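Local coordinates for protein inositol 2-dehydrogenase (Sinorhizobium meliloti, PDB 4HKT) that catalyses the NAD-dependent oxidation of myo-inositol to scyllo-inosose (2-keto-myo-inositol), the first step of myo-inositol breakdown, at residues S151-A156 and Y234-R239; F169-I174 and N228-T233; R53-I58 and I80-R85; G7-G12 and A32-F37. All coordinates share one frame; numbering follows the deposited sequence. Where two conformers were deposited one is given.

Contact 1: residues S151-A156 and Y234-R239. With EDO (1,2-ethanediol), chain X.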
# COMPACT_ATOMS: atom_id res chain seq x y z
N SER B 151 -1.54 18.56 6.98
CA SER B 151 -0.23 19.12 6.64
C SER B 151 0.60 19.17 7.91
O SER B 151 0.12 19.64 8.93
CB SER B 151 -0.35 20.50 5.99
OG SER B 151 -1.02 20.42 4.73
N ARG B 152 1.83 18.64 7.85
CA ARG B 152 2.72 18.62 9.00
C ARG B 152 4.11 18.89 8.49
O ARG B 152 4.60 18.18 7.60
CB ARG B 152 2.69 17.26 9.74
CG ARG B 152 1.29 16.90 10.25
CD ARG B 152 1.19 15.58 10.97
NE ARG B 152 -0.20 15.38 11.36
CZ ARG B 152 -0.83 14.22 11.45
NH1 ARG B 152 -0.23 13.07 11.23
NH2 ARG B 152 -2.12 14.21 11.75
N ASP B 153 4.70 19.96 9.02
CA ASP B 153 6.06 20.33 8.67
C ASP B 153 7.06 19.43 9.39
O ASP B 153 6.74 18.86 10.46
CB ASP B 153 6.31 21.80 9.05
CG ASP B 153 5.67 22.78 8.11
OD1 ASP B 153 5.07 22.37 7.08
OD2 ASP B 153 5.74 24.00 8.40
N PRO B 154 8.29 19.32 8.85
CA PRO B 154 9.27 18.46 9.49
C PRO B 154 9.65 19.04 10.86
O PRO B 154 9.85 18.30 11.81
CB PRO B 154 10.45 18.44 8.50
CG PRO B 154 10.34 19.75 7.78
CD PRO B 154 8.86 20.02 7.67
N SER B 155 9.67 20.36 10.98
CA SER B 155 10.01 20.96 12.25
C SER B 155 9.62 22.40 12.15
O SER B 155 9.32 22.88 11.06
CB SER B 155 11.53 20.84 12.50
OG SER B 155 12.18 21.49 11.43
N ALA B 156 9.59 23.09 13.29
CA ALA B 156 9.07 24.46 13.36
C ALA B 156 10.13 25.48 12.96
O ALA B 156 11.30 25.24 13.18
CB ALA B 156 8.63 24.79 14.77
N TYR B 234 8.67 12.00 10.87
CA TYR B 234 8.64 11.24 9.62
C TYR B 234 8.69 12.11 8.34
O TYR B 234 8.68 11.59 7.21
CB TYR B 234 7.43 10.28 9.64
CG TYR B 234 6.13 10.91 10.08
CD1 TYR B 234 5.28 11.46 9.15
CD2 TYR B 234 5.77 10.96 11.43
CE1 TYR B 234 4.09 12.06 9.55
CE2 TYR B 234 4.57 11.55 11.83
CZ TYR B 234 3.74 12.09 10.88
OH TYR B 234 2.55 12.66 11.22
N GLY B 235 8.82 13.42 8.49
CA GLY B 235 8.97 14.29 7.33
C GLY B 235 7.73 15.12 6.96
O GLY B 235 6.86 15.38 7.80
N TYR B 236 7.70 15.58 5.72
CA TYR B 236 6.77 16.56 5.27
C TYR B 236 5.46 15.88 4.85
O TYR B 236 5.37 15.28 3.78
CB TYR B 236 7.38 17.32 4.11
CG TYR B 236 6.74 18.63 3.70
CD1 TYR B 236 6.05 19.43 4.62
CD2 TYR B 236 6.88 19.10 2.39
CE1 TYR B 236 5.53 20.65 4.24
CE2 TYR B 236 6.37 20.31 2.00
CZ TYR B 236 5.70 21.08 2.93
OH TYR B 236 5.21 22.29 2.53
N ASP B 237 4.49 15.90 5.75
CA ASP B 237 3.21 15.22 5.57
C ASP B 237 2.27 16.12 4.80
O ASP B 237 2.00 17.20 5.23
CB ASP B 237 2.64 14.85 6.96
CG ASP B 237 1.47 13.88 6.89
OD1 ASP B 237 0.95 13.56 5.78
OD2 ASP B 237 1.07 13.44 8.00
N GLN B 238 1.82 15.70 3.63
CA GLN B 238 1.02 16.52 2.76
C GLN B 238 -0.05 15.65 2.14
O GLN B 238 0.14 15.11 1.06
CB GLN B 238 1.87 17.15 1.63
CG GLN B 238 3.02 18.06 2.07
CD GLN B 238 2.53 19.42 2.42
OE1 GLN B 238 2.37 20.28 1.56
NE2 GLN B 238 2.29 19.66 3.71
N ARG B 239 -1.18 15.50 2.83
CA ARG B 239 -2.27 14.66 2.32
C ARG B 239 -3.53 15.44 2.06
O ARG B 239 -3.83 16.40 2.75
CB ARG B 239 -2.57 13.57 3.30
CG ARG B 239 -1.56 12.44 3.24
CD ARG B 239 -1.88 11.49 4.36
NE ARG B 239 -1.37 11.96 5.64
CZ ARG B 239 -1.91 11.67 6.83
NH1 ARG B 239 -3.02 10.97 6.92
NH2 ARG B 239 -1.33 12.09 7.95
C1 EDO X . 6.74 27.51 6.93
O1 EDO X . 7.06 28.85 7.32
C2 EDO X . 5.28 27.36 6.49
O2 EDO X . 4.88 26.00 6.63
O HOH W 1 -1.77 18.69 2.46
O HOH W 2 2.63 22.45 5.28
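Arg-152 and Asp-237 form the antiparallel hydrogen-bonded pair that joins strands 144-152 and 237-244, neighbours in the sheet of the C-terminal Gfo/Idh/MocA domain. Two backbone bonds close it, Arg-152 N to Asp-237 O at 3.0 Å and Asp-237 N to Arg-152 O at 2.9 Å. The Arg-152 side chain runs out beside that of Asp-237. Arg-152 CB packs on Asp-237 CB at 3.7 Å, CG passes the same CB, and CD passes close to Tyr-234 OH. Extended torsions from CG to NE (chi2 179°, chi3 -179°) carry the guanidinium past the carboxylate to the phenol. Arg-152 NH1 donates to Tyr-234 OH at 2.8 Å, with the hydroxyl in the guanidinium plane and the ring turned 81° from it. Asp-237 OD2, 3.5 Å from Arg-152 NH1, lies well out of that plane, so this salt bridge rests on charge alone. Arg-239 takes the carboxylate side-on, NE to OD1 and NH2 to OD2, both on syn lone pairs. The two arginines stand close, but Glu-241 of a second subunit bridges both and probably offsets their charges. A leucine in place of Arg-152 would probably leave Tyr-234 OH without this donor and Glu-241 of that subunit with one cation fewer. On the sheet face of Ser-151 and Gln-238, Gln-238 OE1 bonds to Tyr-280 OH while Gln-238 NE2 donates to Asp-237 O at 2.9 Å, from above the carbonyl plane.

Contact 2: residues F169-I174 and N228-T233. With EDO (1,2-ethanediol), chain X.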
# COMPACT_ATOMS: atom_id res chain seq x y z
N PHE B 169 -1.61 30.32 11.26
CA PHE B 169 -2.72 30.31 10.29
C PHE B 169 -2.36 31.08 9.03
O PHE B 169 -2.67 30.64 7.93
CB PHE B 169 -3.97 30.87 10.91
CG PHE B 169 -4.55 29.99 12.00
CD1 PHE B 169 -5.00 28.71 11.70
CD2 PHE B 169 -4.66 30.44 13.31
CE1 PHE B 169 -5.55 27.90 12.67
CE2 PHE B 169 -5.20 29.63 14.29
CZ PHE B 169 -5.65 28.35 13.97
N ARG B 170 -1.69 32.22 9.21
CA ARG B 170 -1.25 33.04 8.08
C ARG B 170 -0.03 32.47 7.37
O ARG B 170 0.13 32.68 6.17
CB ARG B 170 -1.01 34.48 8.52
CG ARG B 170 -2.25 35.11 9.14
CD ARG B 170 -2.14 36.63 9.29
NE ARG B 170 -3.31 37.24 9.94
CZ ARG B 170 -3.50 37.36 11.24
NH1 ARG B 170 -2.60 36.92 12.10
NH2 ARG B 170 -4.63 37.94 11.70
N ASP B 171 0.80 31.74 8.09
CA ASP B 171 2.09 31.31 7.56
C ASP B 171 2.07 29.90 7.00
O ASP B 171 2.74 29.63 5.99
CB ASP B 171 3.21 31.41 8.59
CG ASP B 171 4.57 31.00 8.02
OD1 ASP B 171 5.10 31.76 7.20
OD2 ASP B 171 5.12 29.93 8.40
N MSE B 172 1.35 28.99 7.67
CA MSE B 172 1.35 27.57 7.28
C MSE B 172 -0.00 27.19 6.73
O MSE B 172 -0.12 26.72 5.59
CB MSE B 172 1.64 26.74 8.52
CG MSE B 172 1.65 25.25 8.21
SE MSE B 172 2.05 24.19 9.81
CE MSE B 172 1.84 22.51 8.84
N THR B 173 -1.04 27.41 7.51
CA THR B 173 -2.37 26.92 7.14
C THR B 173 -2.93 27.60 5.90
O THR B 173 -3.81 27.09 5.22
CB THR B 173 -3.34 27.13 8.29
OG1 THR B 173 -2.67 26.84 9.51
CG2 THR B 173 -4.53 26.17 8.14
N ILE B 174 -2.39 28.78 5.62
CA ILE B 174 -2.71 29.49 4.41
C ILE B 174 -2.70 28.63 3.13
O ILE B 174 -3.59 28.74 2.31
CB ILE B 174 -1.86 30.82 4.29
CG1 ILE B 174 -2.49 31.75 3.26
CG2 ILE B 174 -0.42 30.55 3.97
CD1 ILE B 174 -2.03 33.18 3.34
N ASN B 228 -3.07 20.75 11.11
CA ASN B 228 -1.69 21.21 10.90
C ASN B 228 -0.90 20.95 12.16
O ASN B 228 -1.39 21.24 13.25
CB ASN B 228 -1.60 22.71 10.73
CG ASN B 228 -1.98 23.24 9.37
OD1 ASN B 228 -1.90 24.46 9.18
ND2 ASN B 228 -2.32 22.40 8.41
N SER B 229 0.34 20.49 12.00
CA SER B 229 1.32 20.40 13.08
C SER B 229 2.66 20.93 12.57
O SER B 229 3.08 20.67 11.43
CB SER B 229 1.51 18.97 13.59
OG SER B 229 2.57 18.92 14.57
N ARG B 230 3.32 21.71 13.41
CA ARG B 230 4.62 22.21 13.05
C ARG B 230 5.75 21.17 12.99
O ARG B 230 6.83 21.51 12.52
CB ARG B 230 5.03 23.34 14.00
CG ARG B 230 4.44 24.71 13.68
CD ARG B 230 4.80 25.19 12.28
NE ARG B 230 4.57 26.60 12.12
CZ ARG B 230 4.76 27.28 11.00
NH1 ARG B 230 5.23 26.66 9.93
NH2 ARG B 230 4.50 28.58 10.95
N ARG B 231 5.55 19.96 13.51
CA ARG B 231 6.66 19.00 13.65
C ARG B 231 6.18 17.57 13.48
O ARG B 231 5.25 17.11 14.19
CB ARG B 231 7.32 19.10 15.04
CG ARG B 231 8.53 18.18 15.22
CD ARG B 231 8.28 16.90 16.03
NE ARG B 231 7.92 17.17 17.44
CZ ARG B 231 6.67 17.10 17.91
NH1 ARG B 231 5.67 16.76 17.07
NH2 ARG B 231 6.40 17.36 19.20
N ALA B 232 6.82 16.86 12.54
CA ALA B 232 6.60 15.43 12.31
C ALA B 232 7.97 14.78 12.08
O ALA B 232 8.66 15.16 11.14
CB ALA B 232 5.74 15.23 11.09
N THR B 233 8.32 13.80 12.89
CA THR B 233 9.63 13.13 12.78
C THR B 233 9.80 12.40 11.45
O THR B 233 10.91 12.27 10.95
CB THR B 233 9.90 12.14 13.91
OG1 THR B 233 8.86 11.14 13.98
CG2 THR B 233 10.00 12.86 15.18
C1 EDO X . 6.74 27.51 6.93
O1 EDO X . 7.06 28.85 7.32
C2 EDO X . 5.28 27.36 6.49
O2 EDO X . 4.88 26.00 6.63
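The Arg-230 guanidinium carries Met-172 CB over one face, 3.7 Å above the plane and offset toward the rim, and Asp-171 at its edge. The arrangement packs helix 168-184 against the end of strand 223-229 in the C-terminal Gfo/Idh/MocA domain. Along the edge, Arg-230 NH2 donates to Asp-171 OD2 at 3.0 Å in an almost straight salt bridge (N-H...O 173°). The oxygen sits in the guanidinium plane and is met on its anti side, with the carboxylate plane turned 42° from the guanidinium. A bend at chi2 turns the arginine chain back toward the helix, where it slides past selenomethionine Met-172 in the opposite direction. CD of Arg-230 is 3.8 Å from the selenium of Met-172. The other terminal nitrogen, NH1, forms a salt bridge with Asp-153, so the cation links two acids. A 1,2-ethanediol, probably from the crystallisation liquor, also bonds to both carboxylates. On the helix side of the strand, Asn-228 turns its amide toward Thr-173, while ND2 donates to Asp-176 a turn further along the helix. Thr-173 OG1 lies 2.5 Å from Asn-228 OD1, so short that the distance is doubtful, with the threonine hydroxyl tilted from the plane of the Asn-228 carbonyl. Ile-168 O competes for the same hydroxyl. Met-172 is extended throughout, with CG anti to the backbone N (chi1 179°), and reaches its methyl CE to 3.4 Å from Ser-229 O.

Contact 3: residues R53-I58 and I80-R85; sequences RTIDAI and IERFAR. With EDO (1,2-ethanediol), chain T; EDO (1,2-ethanediol), chain U.
A bend at chi3 (72°) in the otherwise extended Arg-82 chain swings its guanidinium across to Asp-56. Arg-82 NH2 and Asp-56 OD1 stand 2.9 Å apart in a salt bridge whose hydrogen bond is weak, the N-H...O angle being only 125°. The carboxylate is turned 63° from the guanidinium. Water 3 closes a second path, donating to Asp-56 OD1 and accepting from Arg-82 NH1 at 3.0 Å, in the guanidinium plane. The stronger partner of NH2 is Glu-59, one turn on in the same helix as Asp-56. The Ile-55 side chain crosses that of Arg-82 at about a right angle, CG2 lying 3.8 Å from Arg-82 NH2. Helices 55-60 and 76-85 are thus clasped beside each other on one side of the parallel Rossmann sheet. A methionine in place of Arg-82 would probably leave Asp-56 and Glu-59 without their shared cation. Deeper in, the Phe-83 ring reaches between the two helices: CE1 touches Ile-58 CG2 at 3.8 Å, and CE2 lies 4.1 Å from Ile-55 CG2. Thr-54 caps helix 55-60, its OG1 accepting from Ala-57 N at 3.0 Å.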
# COMPACT_ATOMS: atom_id res chain seq x y z
N ARG B 53 22.01 42.11 -10.16
CA ARG B 53 21.57 43.52 -10.23
C ARG B 53 20.89 43.96 -8.94
O ARG B 53 20.65 43.15 -8.04
CB ARG B 53 20.64 43.76 -11.41
CG ARG B 53 21.22 43.43 -12.77
CD ARG B 53 20.26 43.76 -13.89
NE ARG B 53 20.69 43.14 -15.15
CZ ARG B 53 20.00 43.16 -16.30
NH1 ARG B 53 18.82 43.77 -16.37
NH2 ARG B 53 20.49 42.57 -17.38
N THR B 54 20.59 45.25 -8.86
CA THR B 54 19.79 45.76 -7.76
C THR B 54 18.33 45.61 -8.18
O THR B 54 18.04 45.31 -9.34
CB THR B 54 20.08 47.24 -7.48
OG1 THR B 54 19.67 48.03 -8.60
CG2 THR B 54 21.57 47.46 -7.20
N ILE B 55 17.42 45.82 -7.23
CA ILE B 55 15.98 45.80 -7.49
C ILE B 55 15.59 46.99 -8.37
O ILE B 55 14.88 46.82 -9.37
CB ILE B 55 15.17 45.77 -6.18
CG1 ILE B 55 15.41 44.41 -5.49
CG2 ILE B 55 13.68 46.01 -6.47
CD1 ILE B 55 14.94 44.31 -4.05
N ASP B 56 16.09 48.17 -8.03
CA ASP B 56 15.90 49.36 -8.88
C ASP B 56 16.28 49.09 -10.35
O ASP B 56 15.61 49.54 -11.28
CB ASP B 56 16.72 50.57 -8.36
CG ASP B 56 16.11 51.24 -7.11
OD1 ASP B 56 14.98 50.89 -6.70
OD2 ASP B 56 16.77 52.15 -6.54
N ALA B 57 17.35 48.36 -10.55
CA ALA B 57 17.85 48.10 -11.90
C ALA B 57 16.90 47.14 -12.61
O ALA B 57 16.50 47.37 -13.75
CB ALA B 57 19.26 47.52 -11.84
N ILE B 58 16.52 46.08 -11.92
CA ILE B 58 15.55 45.14 -12.47
C ILE B 58 14.23 45.85 -12.79
O ILE B 58 13.68 45.66 -13.86
CB ILE B 58 15.39 43.89 -11.57
CG1 ILE B 58 16.68 43.08 -11.58
CG2 ILE B 58 14.22 43.02 -12.03
CD1 ILE B 58 16.87 42.15 -10.39
N ILE B 80 5.12 44.21 -5.61
CA ILE B 80 4.08 43.93 -6.59
C ILE B 80 3.62 45.24 -7.23
O ILE B 80 3.53 45.35 -8.45
CB ILE B 80 2.87 43.17 -5.99
CG1 ILE B 80 3.28 41.78 -5.54
CG2 ILE B 80 1.75 43.10 -7.00
CD1 ILE B 80 2.31 41.13 -4.54
N GLU B 81 3.31 46.25 -6.43
CA GLU B 81 2.84 47.53 -6.99
C GLU B 81 3.88 48.19 -7.92
O GLU B 81 3.54 48.69 -9.00
CB GLU B 81 2.45 48.50 -5.87
CG GLU B 81 1.19 48.11 -5.13
CD GLU B 81 0.87 48.99 -3.93
OE1 GLU B 81 1.80 49.65 -3.40
OE2 GLU B 81 -0.30 48.97 -3.49
N ARG B 82 5.14 48.17 -7.50
CA ARG B 82 6.22 48.74 -8.30
C ARG B 82 6.39 48.01 -9.66
O ARG B 82 6.51 48.64 -10.72
CB ARG B 82 7.53 48.66 -7.54
CG ARG B 82 7.74 49.70 -6.44
CD ARG B 82 8.94 49.33 -5.59
NE ARG B 82 10.16 49.55 -6.34
CZ ARG B 82 11.40 49.37 -5.90
NH1 ARG B 82 11.64 48.94 -4.67
NH2 ARG B 82 12.42 49.62 -6.72
N PHE B 83 6.37 46.68 -9.63
CA PHE B 83 6.61 45.96 -10.87
C PHE B 83 5.39 45.99 -11.77
O PHE B 83 5.53 45.98 -13.02
CB PHE B 83 7.22 44.58 -10.61
CG PHE B 83 8.67 44.64 -10.28
CD1 PHE B 83 9.62 44.53 -11.28
CD2 PHE B 83 9.11 44.88 -8.99
CE1 PHE B 83 10.97 44.62 -11.00
CE2 PHE B 83 10.45 44.95 -8.70
CZ PHE B 83 11.39 44.83 -9.71
N ALA B 84 4.20 46.08 -11.17
CA ALA B 84 2.98 46.28 -11.90
C ALA B 84 3.05 47.59 -12.68
O ALA B 84 2.78 47.64 -13.90
CB ALA B 84 1.77 46.33 -10.97
N ARG B 85 3.38 48.67 -11.96
CA ARG B 85 3.54 49.97 -12.62
C ARG B 85 4.65 50.00 -13.65
O ARG B 85 4.55 50.72 -14.64
CB ARG B 85 3.75 51.06 -11.59
CG ARG B 85 2.47 51.41 -10.90
CD ARG B 85 2.73 52.34 -9.73
NE ARG B 85 1.49 52.84 -9.21
CZ ARG B 85 1.10 52.72 -7.96
NH1 ARG B 85 1.87 52.16 -7.05
NH2 ARG B 85 -0.09 53.19 -7.64
C1 EDO T . 5.18 52.08 -8.08
O1 EDO T . 4.71 51.75 -6.79
C2 EDO T . 6.65 52.40 -8.05
O2 EDO T . 6.85 53.46 -8.93
C1 EDO U . 6.05 51.27 -3.66
O1 EDO U . 6.57 52.18 -4.64
C2 EDO U . 4.71 50.70 -4.10
O2 EDO U . 3.64 51.67 -4.12
O HOH W 3 14.57 49.24 -4.19

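Contact 4: residues G7-G12 and A32-F37; sequences GLLGAG and AVADAF
Asp-35 OD1 accepts from Ala-11 N at 2.8 Å, approached from above the carboxylate plane, while its other oxygen, OD2, takes Phe-37 N at 2.9 Å in an Asx turn. Asp-35 CG stands opposite the backbone N (chi1 -165°), which swings the carboxylate over the start of the glycine-rich turn and sets Asp-35 OD1 3.5 Å from Gly-10 CA. One acid thereby ties the ends of two adjacent strands together. Behind it, strands 4-9 and 28-34 run parallel, their axes 4.7 Å apart and 13° from alignment. Leu-8 N donates to Ala-32 O at 2.8 Å, Ala-34 N to Leu-8 O, and Gly-10 N to Ala-34 O. With helix 13-24 the two strands make the first beta-alpha-beta unit of the Rossmann domain. Gly-10 and Gly-12 fit the GxGxxG pattern that in relatives wraps the NAD pyrophosphate, and an acid at the end of the second strand commonly binds the adenosine ribose there, a role Asp-35 may share. Gly-10 has a positive phi (104°), at which a CB would run into the preceding carbonyl. On one sheet face Leu-9 CD2 rests on Ala-34 CB at 4.1 Å; beyond the strand end, Ala-11 CB approaches Val-33 CG1 at 4.4 Å.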
# COMPACT_ATOMS: atom_id res chain seq x y z
N GLY B 7 13.68 38.33 -13.90
CA GLY B 7 14.48 38.81 -12.80
C GLY B 7 13.99 38.09 -11.57
O GLY B 7 12.78 37.98 -11.38
N LEU B 8 14.92 37.60 -10.75
CA LEU B 8 14.62 36.97 -9.48
C LEU B 8 14.99 37.93 -8.36
O LEU B 8 16.11 38.45 -8.34
CB LEU B 8 15.42 35.66 -9.32
CG LEU B 8 15.37 34.94 -7.96
CD1 LEU B 8 13.95 34.66 -7.53
CD2 LEU B 8 16.16 33.64 -8.00
N LEU B 9 14.06 38.15 -7.43
CA LEU B 9 14.29 38.98 -6.27
C LEU B 9 14.22 38.11 -5.05
O LEU B 9 13.15 37.56 -4.73
CB LEU B 9 13.25 40.09 -6.16
CG LEU B 9 12.90 40.83 -7.45
CD1 LEU B 9 11.95 41.96 -7.12
CD2 LEU B 9 14.14 41.37 -8.13
N GLY B 10 15.35 37.99 -4.37
CA GLY B 10 15.48 37.12 -3.21
C GLY B 10 16.22 35.84 -3.56
O GLY B 10 15.85 35.13 -4.50
N ALA B 11 17.25 35.53 -2.78
CA ALA B 11 18.14 34.39 -3.07
C ALA B 11 18.22 33.36 -1.94
O ALA B 11 19.17 32.58 -1.89
CB ALA B 11 19.54 34.92 -3.41
N GLY B 12 17.24 33.34 -1.05
CA GLY B 12 17.17 32.31 -0.00
C GLY B 12 16.70 30.97 -0.54
O GLY B 12 16.76 30.72 -1.74
N ALA B 32 18.69 38.09 -14.30
CA ALA B 32 19.20 38.85 -13.17
C ALA B 32 18.70 38.34 -11.83
O ALA B 32 17.55 37.92 -11.72
CB ALA B 32 18.86 40.32 -13.33
N VAL B 33 19.58 38.35 -10.84
CA VAL B 33 19.21 38.08 -9.45
C VAL B 33 19.52 39.30 -8.60
O VAL B 33 20.50 39.99 -8.84
CB VAL B 33 20.01 36.91 -8.86
CG1 VAL B 33 19.57 36.63 -7.42
CG2 VAL B 33 19.84 35.69 -9.72
N ALA B 34 18.68 39.52 -7.58
CA ALA B 34 18.92 40.53 -6.57
C ALA B 34 18.63 39.95 -5.16
O ALA B 34 17.84 39.00 -5.01
CB ALA B 34 18.06 41.75 -6.83
N ASP B 35 19.30 40.52 -4.16
CA ASP B 35 19.15 40.11 -2.76
C ASP B 35 19.82 41.17 -1.90
O ASP B 35 20.69 41.89 -2.38
CB ASP B 35 19.79 38.73 -2.52
CG ASP B 35 19.36 38.10 -1.20
OD1 ASP B 35 18.24 37.54 -1.12
OD2 ASP B 35 20.16 38.14 -0.24
N ALA B 36 19.42 41.29 -0.64
CA ALA B 36 20.05 42.26 0.26
C ALA B 36 21.46 41.78 0.68
O ALA B 36 22.30 42.59 1.05
CB ALA B 36 19.19 42.51 1.48
N PHE B 37 21.69 40.47 0.63
CA PHE B 37 23.00 39.91 0.92
C PHE B 37 23.68 39.49 -0.39
O PHE B 37 23.36 38.44 -0.94
CB PHE B 37 22.87 38.73 1.90
CG PHE B 37 24.18 38.11 2.31
CD1 PHE B 37 25.28 38.91 2.68
CD2 PHE B 37 24.33 36.72 2.34
CE1 PHE B 37 26.49 38.33 3.04
CE2 PHE B 37 25.54 36.15 2.72
CZ PHE B 37 26.62 36.95 3.07

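Overall arrangement
Along the chain contact 4 closes first, then contact 3, both in the N-terminal Rossmann domain; contact 1 opens later and encloses contact 2 in sequence, both in the C-terminal domain. Contacts 3 and 4 have centres about 12 Å apart and touch: Ile-58 and Phe-83 pack on Leu-9, so helices 55-60 and 76-85 sit against the parallel sheet. Contacts 1 and 2, about 8 Å apart between centres, reach the same mixed sheet, where strand 144-152 neighbours strand 223-229, and share an ethanediol and contacts with a second subunit. The two pairs stand about 26 to 34 Å apart between centres, consistent with a cofactor-binding domain joined to a sheet domain that helps assemble the tetramer.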